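Local coordinates for protein endo-1,4-beta-mannanase (Eisenia fetida, PDB 5Y6T) that probably hydrolyses internal beta-1,4-mannosidic bonds of mannan chains as a family 5 glycoside hydrolase, at residues 104-109 with 156-161; 110-115 with 360-365; 27-32 with 64-69; 222-227 with 258-263; 36-41 with 97-102. All blocks are in the same frame, centred on the assembly; numbering follows the deposited sequence. Where two conformers were deposited one is given.

Contact 1. Residues 104-109 with 156-161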
# COMPACT_ATOMS: atom_id res chain seq x y z
N ASP A 104 -13.91 5.44 -11.38
CA ASP A 104 -15.25 5.19 -11.92
C ASP A 104 -15.34 3.82 -12.62
O ASP A 104 -16.38 3.16 -12.53
CB ASP A 104 -15.64 6.33 -12.89
CG ASP A 104 -15.88 7.64 -12.22
OD1 ASP A 104 -15.98 7.76 -10.93
OD2 ASP A 104 -16.03 8.58 -13.01
N VAL A 105 -14.28 3.45 -13.36
CA VAL A 105 -14.21 2.11 -13.97
C VAL A 105 -14.18 1.01 -12.90
O VAL A 105 -14.87 -0.00 -12.98
CB VAL A 105 -13.11 2.01 -14.98
CG1 VAL A 105 -13.03 0.62 -15.54
CG2 VAL A 105 -13.45 2.95 -16.17
N ALA A 106 -13.40 1.27 -11.83
CA ALA A 106 -13.33 0.28 -10.74
C ALA A 106 -14.71 0.10 -10.13
O ALA A 106 -15.10 -1.05 -9.84
CB ALA A 106 -12.31 0.73 -9.71
N TYR A 107 -15.45 1.19 -9.93
CA TYR A 107 -16.79 1.06 -9.34
C TYR A 107 -17.72 0.24 -10.22
O TYR A 107 -18.44 -0.64 -9.75
CB TYR A 107 -17.34 2.45 -9.10
CG TYR A 107 -18.76 2.50 -8.61
CD1 TYR A 107 -19.08 2.06 -7.37
CD2 TYR A 107 -19.75 3.12 -9.37
CE1 TYR A 107 -20.40 2.13 -6.89
CE2 TYR A 107 -21.08 3.19 -8.90
CZ TYR A 107 -21.38 2.70 -7.66
OH TYR A 107 -22.67 2.75 -7.19
N ALA A 108 -17.66 0.50 -11.51
CA ALA A 108 -18.48 -0.21 -12.50
C ALA A 108 -18.17 -1.71 -12.52
O ALA A 108 -19.01 -2.53 -12.86
CB ALA A 108 -18.28 0.38 -13.87
N ASN A 109 -16.96 -2.07 -12.10
CA ASN A 109 -16.54 -3.47 -12.01
C ASN A 109 -16.44 -4.09 -10.64
O ASN A 109 -15.95 -5.18 -10.47
CB ASN A 109 -15.23 -3.53 -12.76
CG ASN A 109 -15.43 -3.41 -14.26
OD1 ASN A 109 -15.70 -4.40 -14.90
ND2 ASN A 109 -15.22 -2.22 -14.82
N LYS A 156 -15.70 8.74 -4.10
CA LYS A 156 -15.60 7.64 -5.03
C LYS A 156 -15.72 6.33 -4.22
O LYS A 156 -14.88 5.99 -3.39
CB LYS A 156 -14.28 7.68 -5.77
CG LYS A 156 -14.09 8.91 -6.62
CD LYS A 156 -15.03 8.92 -7.77
CE LYS A 156 -14.82 10.17 -8.61
NZ LYS A 156 -15.82 10.25 -9.72
N VAL A 157 -16.76 5.57 -4.49
CA VAL A 157 -17.06 4.37 -3.73
C VAL A 157 -16.02 3.26 -3.89
O VAL A 157 -15.78 2.48 -2.98
CB VAL A 157 -18.46 3.86 -4.08
CG1 VAL A 157 -18.77 2.61 -3.31
CG2 VAL A 157 -19.44 4.95 -3.62
N ALA A 158 -15.39 3.21 -5.04
CA ALA A 158 -14.34 2.21 -5.30
C ALA A 158 -12.99 2.58 -4.71
O ALA A 158 -12.01 1.82 -4.96
CB ALA A 158 -14.17 1.97 -6.79
N LEU A 159 -12.87 3.72 -4.02
CA LEU A 159 -11.59 4.08 -3.40
C LEU A 159 -11.51 3.29 -2.10
O LEU A 159 -12.16 3.64 -1.12
CB LEU A 159 -11.50 5.55 -3.14
CG LEU A 159 -10.27 6.22 -2.53
CD1 LEU A 159 -9.00 5.42 -2.76
CD2 LEU A 159 -10.13 7.67 -3.02
N GLY A 160 -10.73 2.25 -2.08
CA GLY A 160 -10.62 1.45 -0.88
C GLY A 160 -9.76 2.08 0.18
O GLY A 160 -10.12 2.02 1.39
N GLY A 161 -8.64 2.66 -0.24
CA GLY A 161 -7.77 3.34 0.64
C GLY A 161 -6.53 3.94 0.01
O GLY A 161 -6.25 3.71 -1.17
O HOH W 1 -15.26 11.35 -12.36
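The Tyr107 ring meets Val157 obliquely: CD1 and CE1 each come to 3.8 Å from Val157 CB, so the CD1-CE1 side of the ring meets the branch carbon of the valine at a slant. The second flat group, the Asp104 carboxylate, receives the Lys156 ammonium on the syn side of OD1, 15° out of its plane. Lys156 NZ and Asp104 OD1 are 2.8 Å apart, both a hydrogen bond and a salt bridge. The lysine chain bends at chi2 (-67°) and then runs straight, which carries NZ to the aspartate. A water bridges the pair, giving a hydrogen bond to Asp104 OD2 and taking one from Lys156 NZ. Deeper in, Ala158 fits against the helix, its CB 3.7 Å from Ala106 CB and 3.5 Å from Tyr107 N. The last turn of helix 95-108 thus rests on the type I turn 156-159 that leads into strand 159-163. Leu364, near the end of the modelled chain, touches both Tyr107 and Ala158. The chemistry divides by depth: the methyl groups of Ala106 and Ala158 meet in the buried part, while nearer the surface the opposite charges of Asp104 and Lys156 probably offset each other.

Contact 2. Residues 110-115 with 360-365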
# COMPACT_ATOMS: atom_id res chain seq x y z
N ASN A 110 -16.92 -3.37 -9.64
CA ASN A 110 -16.89 -3.82 -8.26
C ASN A 110 -15.49 -4.18 -7.72
O ASN A 110 -15.30 -5.24 -7.10
CB ASN A 110 -17.85 -4.97 -8.02
CG ASN A 110 -19.29 -4.54 -8.24
OD1 ASN A 110 -19.80 -3.63 -7.55
ND2 ASN A 110 -19.97 -5.21 -9.19
N VAL A 111 -14.54 -3.35 -8.08
CA VAL A 111 -13.14 -3.49 -7.64
C VAL A 111 -12.74 -2.28 -6.79
O VAL A 111 -12.97 -1.13 -7.18
CB VAL A 111 -12.23 -3.56 -8.87
CG1 VAL A 111 -10.77 -3.47 -8.54
CG2 VAL A 111 -12.55 -4.80 -9.68
N LEU A 112 -12.20 -2.58 -5.61
CA LEU A 112 -11.67 -1.60 -4.68
C LEU A 112 -10.21 -1.28 -5.00
O LEU A 112 -9.37 -2.16 -5.17
CB LEU A 112 -11.78 -2.15 -3.26
CG LEU A 112 -13.24 -2.07 -2.72
CD1 LEU A 112 -13.45 -2.96 -1.49
CD2 LEU A 112 -13.65 -0.64 -2.43
N VAL A 113 -9.90 0.00 -5.03
CA VAL A 113 -8.59 0.53 -5.43
C VAL A 113 -7.84 1.07 -4.22
O VAL A 113 -8.38 1.87 -3.45
CB VAL A 113 -8.79 1.65 -6.45
CG1 VAL A 113 -7.48 2.32 -6.84
CG2 VAL A 113 -9.39 1.05 -7.75
N PHE A 114 -6.58 0.66 -4.10
CA PHE A 114 -5.68 1.15 -3.08
C PHE A 114 -4.56 1.90 -3.76
O PHE A 114 -3.85 1.33 -4.60
CB PHE A 114 -5.20 0.01 -2.18
CG PHE A 114 -6.35 -0.63 -1.40
CD1 PHE A 114 -7.25 -1.52 -2.02
CD2 PHE A 114 -6.62 -0.25 -0.11
CE1 PHE A 114 -8.34 -2.08 -1.32
CE2 PHE A 114 -7.69 -0.81 0.58
CZ PHE A 114 -8.58 -1.67 -0.05
N ILE A 115 -4.39 3.14 -3.37
CA ILE A 115 -3.51 4.12 -4.07
C ILE A 115 -2.29 4.44 -3.24
O ILE A 115 -2.43 4.95 -2.14
CB ILE A 115 -4.25 5.43 -4.42
CG1 ILE A 115 -5.58 5.15 -5.16
CG2 ILE A 115 -3.37 6.34 -5.26
CD1 ILE A 115 -6.47 6.36 -5.32
N ILE A 360 -15.54 -12.32 -0.54
CA ILE A 360 -14.73 -12.05 -1.72
C ILE A 360 -15.55 -11.37 -2.80
O ILE A 360 -15.09 -10.35 -3.35
CB ILE A 360 -14.10 -13.36 -2.29
CG1 ILE A 360 -13.21 -14.02 -1.23
CG2 ILE A 360 -13.40 -13.10 -3.62
CD1 ILE A 360 -11.87 -13.35 -1.03
N ASP A 361 -16.78 -11.87 -3.10
CA ASP A 361 -17.53 -11.34 -4.25
C ASP A 361 -18.29 -10.11 -3.78
O ASP A 361 -19.49 -10.15 -3.49
CB ASP A 361 -18.54 -12.36 -4.85
CG ASP A 361 -17.86 -13.64 -5.38
OD1 ASP A 361 -16.61 -13.74 -5.53
OD2 ASP A 361 -18.59 -14.61 -5.63
N ILE A 362 -17.59 -9.00 -3.70
CA ILE A 362 -18.13 -7.77 -3.17
C ILE A 362 -18.94 -7.07 -4.25
O ILE A 362 -18.63 -7.15 -5.45
CB ILE A 362 -16.95 -6.92 -2.69
CG1 ILE A 362 -16.33 -7.57 -1.47
CG2 ILE A 362 -17.39 -5.50 -2.36
CD1 ILE A 362 -14.93 -7.08 -1.20
N ILE A 363 -19.95 -6.32 -3.79
CA ILE A 363 -20.81 -5.51 -4.67
C ILE A 363 -20.82 -4.12 -4.06
O ILE A 363 -21.16 -3.92 -2.90
CB ILE A 363 -22.23 -6.09 -4.76
CG1 ILE A 363 -22.18 -7.45 -5.42
CG2 ILE A 363 -23.10 -5.20 -5.61
CD1 ILE A 363 -21.94 -7.46 -6.91
N LEU A 364 -20.29 -3.19 -4.81
CA LEU A 364 -20.15 -1.85 -4.36
C LEU A 364 -21.41 -1.00 -4.37
O LEU A 364 -21.45 -0.05 -3.64
CB LEU A 364 -19.03 -1.14 -5.14
CG LEU A 364 -17.70 -1.84 -4.86
CD1 LEU A 364 -16.66 -1.03 -5.58
CD2 LEU A 364 -17.31 -1.88 -3.40
N GLN A 365 -22.41 -1.37 -5.15
CA GLN A 365 -23.72 -0.67 -5.13
C GLN A 365 -24.33 -0.63 -3.73
O GLN A 365 -24.65 -1.66 -3.14
CB GLN A 365 -24.72 -1.30 -6.12
CG GLN A 365 -25.55 -2.47 -5.57
CD GLN A 365 -26.65 -2.94 -6.52
OE1 GLN A 365 -27.68 -2.27 -6.67
NE2 GLN A 365 -26.44 -4.10 -7.15
O HOH W 2 -16.08 -7.52 -6.32
O HOH W 3 -22.09 -2.61 -7.70
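Asn110 and Leu364 pass each other in opposite directions, the amide of one lying beside the backbone of the other. Asn110 OD1 accepts the Leu364 N-H at 2.8 Å with an N-H...O angle of 164°, the donor standing 37° above the carbonyl plane. With CG beside its own backbone N (chi1 -64°), the amide swings over residues 362-364: Asn110 CB lies 3.5 Å from Ile362 O, and Asn110 ND2 lies 3.8 Å from Ile363 CD1, the two side chains meeting at a slant. Leu364 answers by reaching back with its branches, CD1 to 3.9 Å from Asn110 CA and CD2 to 4.0 Å from Leu112 CD2. Leu112 also comes near Ile362, and both touch Met24 of strand 20-28. Asn110, at positive phi, is the C-prime residue of a Schellman motif, with Val111 N bonded to Ala106 O and Asn110 N to Tyr107 O. This is the helix-to-strand turn of an alpha/beta barrel, here ending helix 95-108 ahead of strand 112-119 and covered by the last modelled residues of the chain.

Contact 3. Residues 27-32 with 64-69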
# COMPACT_ATOMS: atom_id res chain seq x y z
N MET A 27 -4.54 -7.97 -7.18
CA MET A 27 -3.14 -7.82 -7.61
C MET A 27 -2.65 -6.43 -7.41
O MET A 27 -3.41 -5.46 -7.58
CB MET A 27 -3.01 -8.17 -9.13
CG MET A 27 -3.51 -9.54 -9.49
SD MET A 27 -3.07 -9.87 -11.24
CE MET A 27 -4.15 -11.24 -11.63
N ASN A 28 -1.36 -6.34 -7.12
CA ASN A 28 -0.67 -5.12 -7.36
C ASN A 28 -0.62 -4.94 -8.88
O ASN A 28 -0.30 -5.91 -9.58
CB ASN A 28 0.76 -5.19 -6.86
CG ASN A 28 0.87 -5.15 -5.37
OD1 ASN A 28 1.05 -4.08 -4.81
ND2 ASN A 28 0.86 -6.32 -4.74
N ILE A 29 -0.90 -3.74 -9.35
CA ILE A 29 -0.75 -3.46 -10.83
C ILE A 29 0.74 -3.65 -11.23
O ILE A 29 0.98 -4.40 -12.18
CB ILE A 29 -1.42 -2.19 -11.33
CG1 ILE A 29 -2.89 -2.21 -10.93
CG2 ILE A 29 -1.28 -2.02 -12.83
CD1 ILE A 29 -3.62 -3.46 -11.31
N ALA A 30 1.72 -3.06 -10.55
CA ALA A 30 1.60 -1.86 -9.70
C ALA A 30 1.63 -0.55 -10.50
O ALA A 30 1.36 0.54 -9.97
CB ALA A 30 2.66 -1.85 -8.65
N TRP A 31 1.90 -0.67 -11.78
CA TRP A 31 1.94 0.42 -12.73
C TRP A 31 1.80 -0.12 -14.14
O TRP A 31 1.86 -1.30 -14.34
CB TRP A 31 3.24 1.22 -12.70
CG TRP A 31 4.48 0.36 -12.95
CD1 TRP A 31 4.98 -0.05 -14.15
CD2 TRP A 31 5.27 -0.26 -11.95
NE1 TRP A 31 6.09 -0.84 -13.94
CE2 TRP A 31 6.28 -1.01 -12.59
CE3 TRP A 31 5.20 -0.29 -10.54
CZ2 TRP A 31 7.29 -1.71 -11.88
CZ3 TRP A 31 6.20 -1.00 -9.84
CH2 TRP A 31 7.19 -1.73 -10.49
N GLN A 32 1.55 0.79 -15.07
CA GLN A 32 1.69 0.49 -16.52
C GLN A 32 2.96 1.18 -17.01
O GLN A 32 3.92 0.52 -17.43
CB GLN A 32 0.47 0.96 -17.29
CG GLN A 32 0.50 0.76 -18.82
CD GLN A 32 0.58 -0.69 -19.25
OE1 GLN A 32 0.28 -1.61 -18.50
NE2 GLN A 32 1.03 -0.89 -20.47
N ASN A 64 -11.17 -8.74 -6.33
CA ASN A 64 -12.02 -7.61 -5.94
C ASN A 64 -11.30 -6.34 -5.61
O ASN A 64 -11.91 -5.42 -5.08
CB ASN A 64 -12.91 -8.02 -4.75
CG ASN A 64 -12.12 -8.36 -3.49
OD1 ASN A 64 -10.93 -7.93 -3.34
ND2 ASN A 64 -12.71 -9.19 -2.63
N SER A 65 -10.00 -6.31 -5.89
CA SER A 65 -9.20 -5.19 -5.47
C SER A 65 -7.91 -5.15 -6.22
O SER A 65 -7.48 -6.12 -6.87
CB SER A 65 -8.98 -5.26 -3.96
OG SER A 65 -8.41 -6.51 -3.60
N LEU A 66 -7.24 -4.01 -6.07
CA LEU A 66 -5.96 -3.78 -6.68
C LEU A 66 -5.18 -2.71 -5.94
O LEU A 66 -5.75 -1.84 -5.31
CB LEU A 66 -6.10 -3.45 -8.20
CG LEU A 66 -6.70 -2.12 -8.61
CD1 LEU A 66 -5.72 -0.93 -8.55
CD2 LEU A 66 -7.35 -2.26 -9.94
N ARG A 67 -3.87 -2.77 -6.07
CA ARG A 67 -2.96 -1.76 -5.52
C ARG A 67 -2.17 -1.13 -6.64
O ARG A 67 -1.58 -1.83 -7.45
CB ARG A 67 -2.02 -2.42 -4.49
CG ARG A 67 -1.02 -1.48 -3.80
CD ARG A 67 -0.45 -2.25 -2.60
NE ARG A 67 0.60 -1.53 -1.87
CZ ARG A 67 1.90 -1.76 -2.01
NH1 ARG A 67 2.40 -2.56 -2.97
NH2 ARG A 67 2.74 -1.10 -1.20
N ILE A 68 -2.16 0.18 -6.70
CA ILE A 68 -1.54 0.91 -7.79
C ILE A 68 -0.73 2.09 -7.26
O ILE A 68 -1.09 2.75 -6.25
CB ILE A 68 -2.61 1.41 -8.80
CG1 ILE A 68 -1.90 1.96 -10.06
CG2 ILE A 68 -3.59 2.42 -8.19
CD1 ILE A 68 -2.79 1.95 -11.29
N TRP A 69 0.35 2.40 -7.93
CA TRP A 69 1.31 3.39 -7.45
C TRP A 69 1.27 4.64 -8.31
O TRP A 69 1.09 4.55 -9.54
CB TRP A 69 2.71 2.84 -7.50
CG TRP A 69 3.03 1.64 -6.66
CD1 TRP A 69 2.18 0.86 -5.92
CD2 TRP A 69 4.33 1.09 -6.47
NE1 TRP A 69 2.88 -0.19 -5.32
CE2 TRP A 69 4.20 -0.05 -5.64
CE3 TRP A 69 5.61 1.41 -6.95
CZ2 TRP A 69 5.30 -0.84 -5.28
CZ3 TRP A 69 6.68 0.64 -6.57
CH2 TRP A 69 6.53 -0.48 -5.75
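Asn28 and Arg67 lie side by side on one face of the sheet, joined by a nearly straight bond from Arg67 NH1 to Asn28 OD1 of 2.7 Å. The oxygen sits in the guanidinium plane although the amide is turned 88° to it. Arg67 is extended from CG to NE, and its guanidinium also forms salt bridges with Glu163 and Glu297. Farther along, Ala30 CB rests over the Trp69 five-membered ring, 3.7 Å from the centroid and 8° off the normal. Trp31 CZ3 lies over the same ring system, 3.7 Å from Trp69 CZ3. Behind these groups the backbones pair in parallel through Arg67 N to Met27 O (3.1 Å) and Ile29 N to Arg67 O (2.8 Å); Trp69 N to Ala30 O (2.9 Å) is a further bond. The peptide before Ala30 is cis. On the helix side, Ile29 packs on Leu66 and reaches helix 42-60. This is the beta-alpha-beta unit 20-28, 42-60, 65-72 of the family 5 barrel, whose active site lies at the carboxyl ends of the strands.

Contact 4. Residues 222-227 with 258-263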
# COMPACT_ATOMS: atom_id res chain seq x y z
N VAL A 222 -11.95 7.68 4.90
CA VAL A 222 -11.13 6.77 4.13
C VAL A 222 -10.16 6.04 4.99
O VAL A 222 -9.63 6.59 5.99
CB VAL A 222 -10.43 7.47 2.94
CG1 VAL A 222 -9.33 8.36 3.44
CG2 VAL A 222 -9.93 6.47 1.95
N ILE A 223 -9.86 4.82 4.64
CA ILE A 223 -8.80 4.12 5.36
C ILE A 223 -7.40 4.33 4.72
O ILE A 223 -7.26 4.64 3.53
CB ILE A 223 -9.13 2.64 5.54
CG1 ILE A 223 -8.78 1.96 4.31
CG2 ILE A 223 -10.57 2.41 5.93
CD1 ILE A 223 -7.42 1.41 4.43
N VAL A 224 -6.38 4.19 5.53
CA VAL A 224 -5.00 4.34 5.10
C VAL A 224 -4.25 3.08 5.55
O VAL A 224 -4.52 2.48 6.60
CB VAL A 224 -4.38 5.62 5.67
CG1 VAL A 224 -2.91 5.72 5.35
CG2 VAL A 224 -5.19 6.83 5.17
N THR A 225 -3.32 2.65 4.70
CA THR A 225 -2.44 1.53 5.04
C THR A 225 -0.97 1.99 4.77
O THR A 225 -0.71 3.13 4.36
CB THR A 225 -2.88 0.23 4.32
OG1 THR A 225 -2.07 -0.89 4.80
CG2 THR A 225 -2.85 0.36 2.76
N LEU A 226 -0.04 1.05 4.98
CA LEU A 226 1.39 1.26 4.82
C LEU A 226 1.99 -0.13 4.65
O LEU A 226 1.86 -1.00 5.51
CB LEU A 226 1.90 1.97 6.13
CG LEU A 226 3.39 2.38 6.13
CD1 LEU A 226 4.43 1.30 6.05
CD2 LEU A 226 3.65 3.43 5.08
N GLY A 227 2.59 -0.41 3.50
CA GLY A 227 3.09 -1.69 3.11
C GLY A 227 4.56 -1.84 3.48
O GLY A 227 5.44 -1.32 2.77
N GLY A 258 -2.81 10.98 12.51
CA GLY A 258 -1.98 10.37 11.48
C GLY A 258 -1.69 8.93 11.80
O GLY A 258 -0.51 8.56 12.03
N VAL A 259 -2.76 8.11 11.82
CA VAL A 259 -2.69 6.71 12.21
C VAL A 259 -3.27 5.90 11.06
O VAL A 259 -4.22 6.36 10.39
CB VAL A 259 -3.43 6.45 13.53
CG1 VAL A 259 -2.74 7.21 14.63
CG2 VAL A 259 -4.94 6.77 13.43
N ILE A 260 -2.75 4.68 10.86
CA ILE A 260 -3.21 3.84 9.76
C ILE A 260 -4.33 2.90 10.25
O ILE A 260 -4.58 2.85 11.47
CB ILE A 260 -2.08 3.10 9.09
CG1 ILE A 260 -1.50 2.02 9.96
CG2 ILE A 260 -1.12 4.09 8.59
CD1 ILE A 260 -0.48 1.13 9.28
N ASP A 261 -5.03 2.25 9.33
CA ASP A 261 -6.17 1.46 9.67
C ASP A 261 -5.94 -0.01 9.56
O ASP A 261 -6.61 -0.76 10.30
CB ASP A 261 -7.34 1.83 8.77
CG ASP A 261 -7.75 3.26 8.98
OD1 ASP A 261 -8.43 3.53 10.03
OD2 ASP A 261 -7.30 4.13 8.19
N PHE A 262 -5.11 -0.44 8.58
CA PHE A 262 -4.65 -1.83 8.53
C PHE A 262 -3.16 -1.92 8.20
O PHE A 262 -2.60 -1.13 7.43
CB PHE A 262 -5.52 -2.76 7.69
CG PHE A 262 -5.57 -2.48 6.19
CD1 PHE A 262 -4.62 -3.00 5.33
CD2 PHE A 262 -6.59 -1.74 5.65
CE1 PHE A 262 -4.71 -2.85 3.97
CE2 PHE A 262 -6.67 -1.55 4.27
CZ PHE A 262 -5.72 -2.08 3.45
N TYR A 263 -2.54 -2.83 8.91
CA TYR A 263 -1.13 -3.21 8.67
C TYR A 263 -1.07 -3.99 7.30
O TYR A 263 -2.09 -4.48 6.77
CB TYR A 263 -0.57 -4.05 9.80
CG TYR A 263 -0.53 -3.30 11.10
CD1 TYR A 263 0.28 -2.18 11.27
CD2 TYR A 263 -1.29 -3.69 12.16
CE1 TYR A 263 0.31 -1.49 12.44
CE2 TYR A 263 -1.26 -2.98 13.38
CZ TYR A 263 -0.46 -1.85 13.50
OH TYR A 263 -0.33 -1.11 14.65
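The start of strand 223-228 meets the run into strand 262-266, its parallel neighbour in the beta-alpha-beta unit 223-228, 246-253, 262-266, part of the (beta/alpha)8 barrel of family 5. Asp261 holds both backbone polar atoms of Val224. Val224 O accepts Asp261 N at 2.8 Å, with an N-H...O angle of 172°, and Val224 N gives a hydrogen bond of 2.8 Å to Asp261 OD2. The carboxylate therefore stands in for a backbone acceptor, using the anti lone pair of OD2, and Lys216 adds a salt bridge to the same oxygen. Thr225 grips Phe262 twice: OG1, anti to its own N (chi1 -174°), donates to Phe262 O at 2.7 Å, while CB lies over the ring face, 3.8 Å from the centroid and 19° off the normal. On the other side of the sheet Ile260 packs against two residues, with CG2 4.0 Å from Val224 CG1 and CD1 4.0 Å from Leu226 CB; Val224 and Leu226 also touch helix 201-218. Leu226 N is buried without a hydrogen-bond partner, 4.2 Å from Phe262 O.

Contact 5. Residues 36-41 with 97-102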
# COMPACT_ATOMS: atom_id res chain seq x y z
N ARG A 36 4.35 7.32 -14.22
CA ARG A 36 3.85 8.18 -15.29
C ARG A 36 2.49 7.70 -15.77
O ARG A 36 2.11 7.86 -16.94
CB ARG A 36 4.88 8.22 -16.43
CG ARG A 36 6.20 8.78 -15.96
CD ARG A 36 7.21 8.92 -17.09
NE ARG A 36 8.40 9.67 -16.71
CZ ARG A 36 9.01 10.57 -17.49
NH1 ARG A 36 8.54 10.86 -18.71
NH2 ARG A 36 10.10 11.18 -17.06
N ASP A 37 1.71 7.13 -14.86
CA ASP A 37 0.39 6.64 -15.21
C ASP A 37 -0.71 7.68 -15.07
O ASP A 37 -1.72 7.66 -15.78
CB ASP A 37 0.06 5.43 -14.34
CG ASP A 37 0.78 4.18 -14.80
OD1 ASP A 37 0.79 3.96 -16.03
OD2 ASP A 37 1.26 3.41 -13.99
N PHE A 38 -0.57 8.51 -14.06
CA PHE A 38 -1.53 9.56 -13.72
C PHE A 38 -0.88 10.92 -13.73
O PHE A 38 0.24 11.08 -13.28
CB PHE A 38 -2.14 9.24 -12.34
CG PHE A 38 -2.78 7.87 -12.28
CD1 PHE A 38 -4.06 7.64 -12.70
CD2 PHE A 38 -2.07 6.80 -11.74
CE1 PHE A 38 -4.62 6.39 -12.65
CE2 PHE A 38 -2.63 5.55 -11.65
CZ PHE A 38 -3.90 5.31 -12.10
N GLY A 39 -1.60 11.94 -14.17
CA GLY A 39 -1.00 13.25 -14.23
C GLY A 39 -0.37 13.51 -15.62
O GLY A 39 -0.11 12.58 -16.43
N ASN A 40 -0.18 14.78 -15.89
CA ASN A 40 0.48 15.27 -17.15
C ASN A 40 -0.17 14.70 -18.41
O ASN A 40 0.50 14.47 -19.42
CB ASN A 40 1.97 15.07 -17.06
CG ASN A 40 2.59 15.91 -15.95
OD1 ASN A 40 2.14 17.04 -15.69
ND2 ASN A 40 3.65 15.40 -15.33
N GLY A 41 -1.49 14.53 -18.33
CA GLY A 41 -2.32 14.03 -19.47
C GLY A 41 -2.00 12.62 -19.96
O GLY A 41 -2.46 12.21 -21.04
N SER A 97 -8.48 14.05 -12.01
CA SER A 97 -9.41 13.57 -12.99
C SER A 97 -9.01 12.22 -13.56
O SER A 97 -9.86 11.39 -13.89
CB SER A 97 -9.68 14.65 -14.10
OG SER A 97 -8.54 15.08 -14.75
N ASP A 98 -7.71 11.98 -13.71
CA ASP A 98 -7.23 10.71 -14.22
C ASP A 98 -7.61 9.60 -13.23
O ASP A 98 -8.16 8.59 -13.60
CB ASP A 98 -5.72 10.69 -14.44
CG ASP A 98 -5.23 11.67 -15.52
OD1 ASP A 98 -6.08 12.06 -16.34
OD2 ASP A 98 -4.00 12.00 -15.54
N LEU A 99 -7.27 9.80 -11.95
CA LEU A 99 -7.65 8.82 -10.95
C LEU A 99 -9.19 8.64 -10.84
O LEU A 99 -9.67 7.55 -10.55
CB LEU A 99 -7.10 9.21 -9.59
CG LEU A 99 -5.63 8.99 -9.40
CD1 LEU A 99 -5.09 9.83 -8.27
CD2 LEU A 99 -5.34 7.50 -9.19
N ALA A 100 -9.92 9.75 -10.97
CA ALA A 100 -11.38 9.74 -11.02
C ALA A 100 -11.88 8.79 -12.06
O ALA A 100 -12.76 8.04 -11.77
CB ALA A 100 -12.01 11.18 -11.13
N GLN A 101 -11.38 8.89 -13.28
CA GLN A 101 -11.78 8.02 -14.40
C GLN A 101 -11.50 6.55 -14.01
O GLN A 101 -12.36 5.66 -14.16
CB GLN A 101 -11.00 8.36 -15.64
CG GLN A 101 -11.35 9.65 -16.38
CD GLN A 101 -10.64 9.71 -17.73
OE1 GLN A 101 -10.86 8.85 -18.59
NE2 GLN A 101 -9.66 10.61 -17.84
N PHE A 102 -10.33 6.34 -13.44
CA PHE A 102 -9.89 4.97 -13.07
C PHE A 102 -10.84 4.39 -11.99
O PHE A 102 -11.37 3.29 -12.12
CB PHE A 102 -8.45 5.04 -12.57
CG PHE A 102 -7.85 3.70 -12.23
CD1 PHE A 102 -7.48 2.83 -13.25
CD2 PHE A 102 -7.52 3.40 -10.93
CE1 PHE A 102 -6.89 1.62 -12.98
CE2 PHE A 102 -6.89 2.20 -10.64
CZ PHE A 102 -6.55 1.32 -11.66
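This is a buried contact of a loop against a helix: residues 36-41, between strand 20-28 and helix 42-60, lie on the early turns of helix 95-108, and one aromatic side chain carries most of it. Phe38 lies against three residues of the helix. Leu99 CD2 stands over the centre of its ring, 3.7 Å from the centroid and 12° off the normal, a CH-pi contact. Asp98 CB lies in the ring plane at the edge, 3.9 Å from Phe38 CD1. Phe102 supplies a second edge contact through CB, 4.1 Å from Phe38 CE1, and its own ring takes the edge of Phe38 on one face. That T-shaped pair has centroids 5.6 Å apart and planes at 72°. Phe102 sets its ring anti to the backbone N (chi1 -177°); this puts the ring beside Phe38. Both phenylalanines also touch Ile68 of strand 65-72. One hydrogen bond ties the loop backbone to a helix side chain: Gly39 N donates to Asp98 OD2 at 2.8 Å, on the anti lone pair. Thr94 OG1 bonds to the same carboxylate oxygen and to Gly41 N, linking loop and helix start. Gly41 is the N-cap residue of helix 42-60, so the arrangement is that of a beta-to-alpha loop in an alpha/beta barrel, packed on helix 95-108, the helix of the next unit, just before helix 42-60 begins.

In the fold
Contacts 3 and 4 lie deepest, each about 9 Å from the chain centre to the contact centre, and join neighbouring parallel strands of one sheet. Contacts 1, 2 and 5 lie 16 to 18 Å out; 1 and 2 are partly buried, whereas 5 is buried despite its distance. Contacts 1 and 5 share helix 95-108, and contact 2 begins just after it, touching contact 1 through Val113 and Ala158. Charged groups take part in both strand pairs, the buried Arg67 and the partly exposed Asp261, each with further ionic partners, whereas the salt bridge of contact 1 is near the surface and water-bridged. Contact 5 is chiefly aromatic and meets contact 3 at Ile68; contact 2 relies on an amide and leucines.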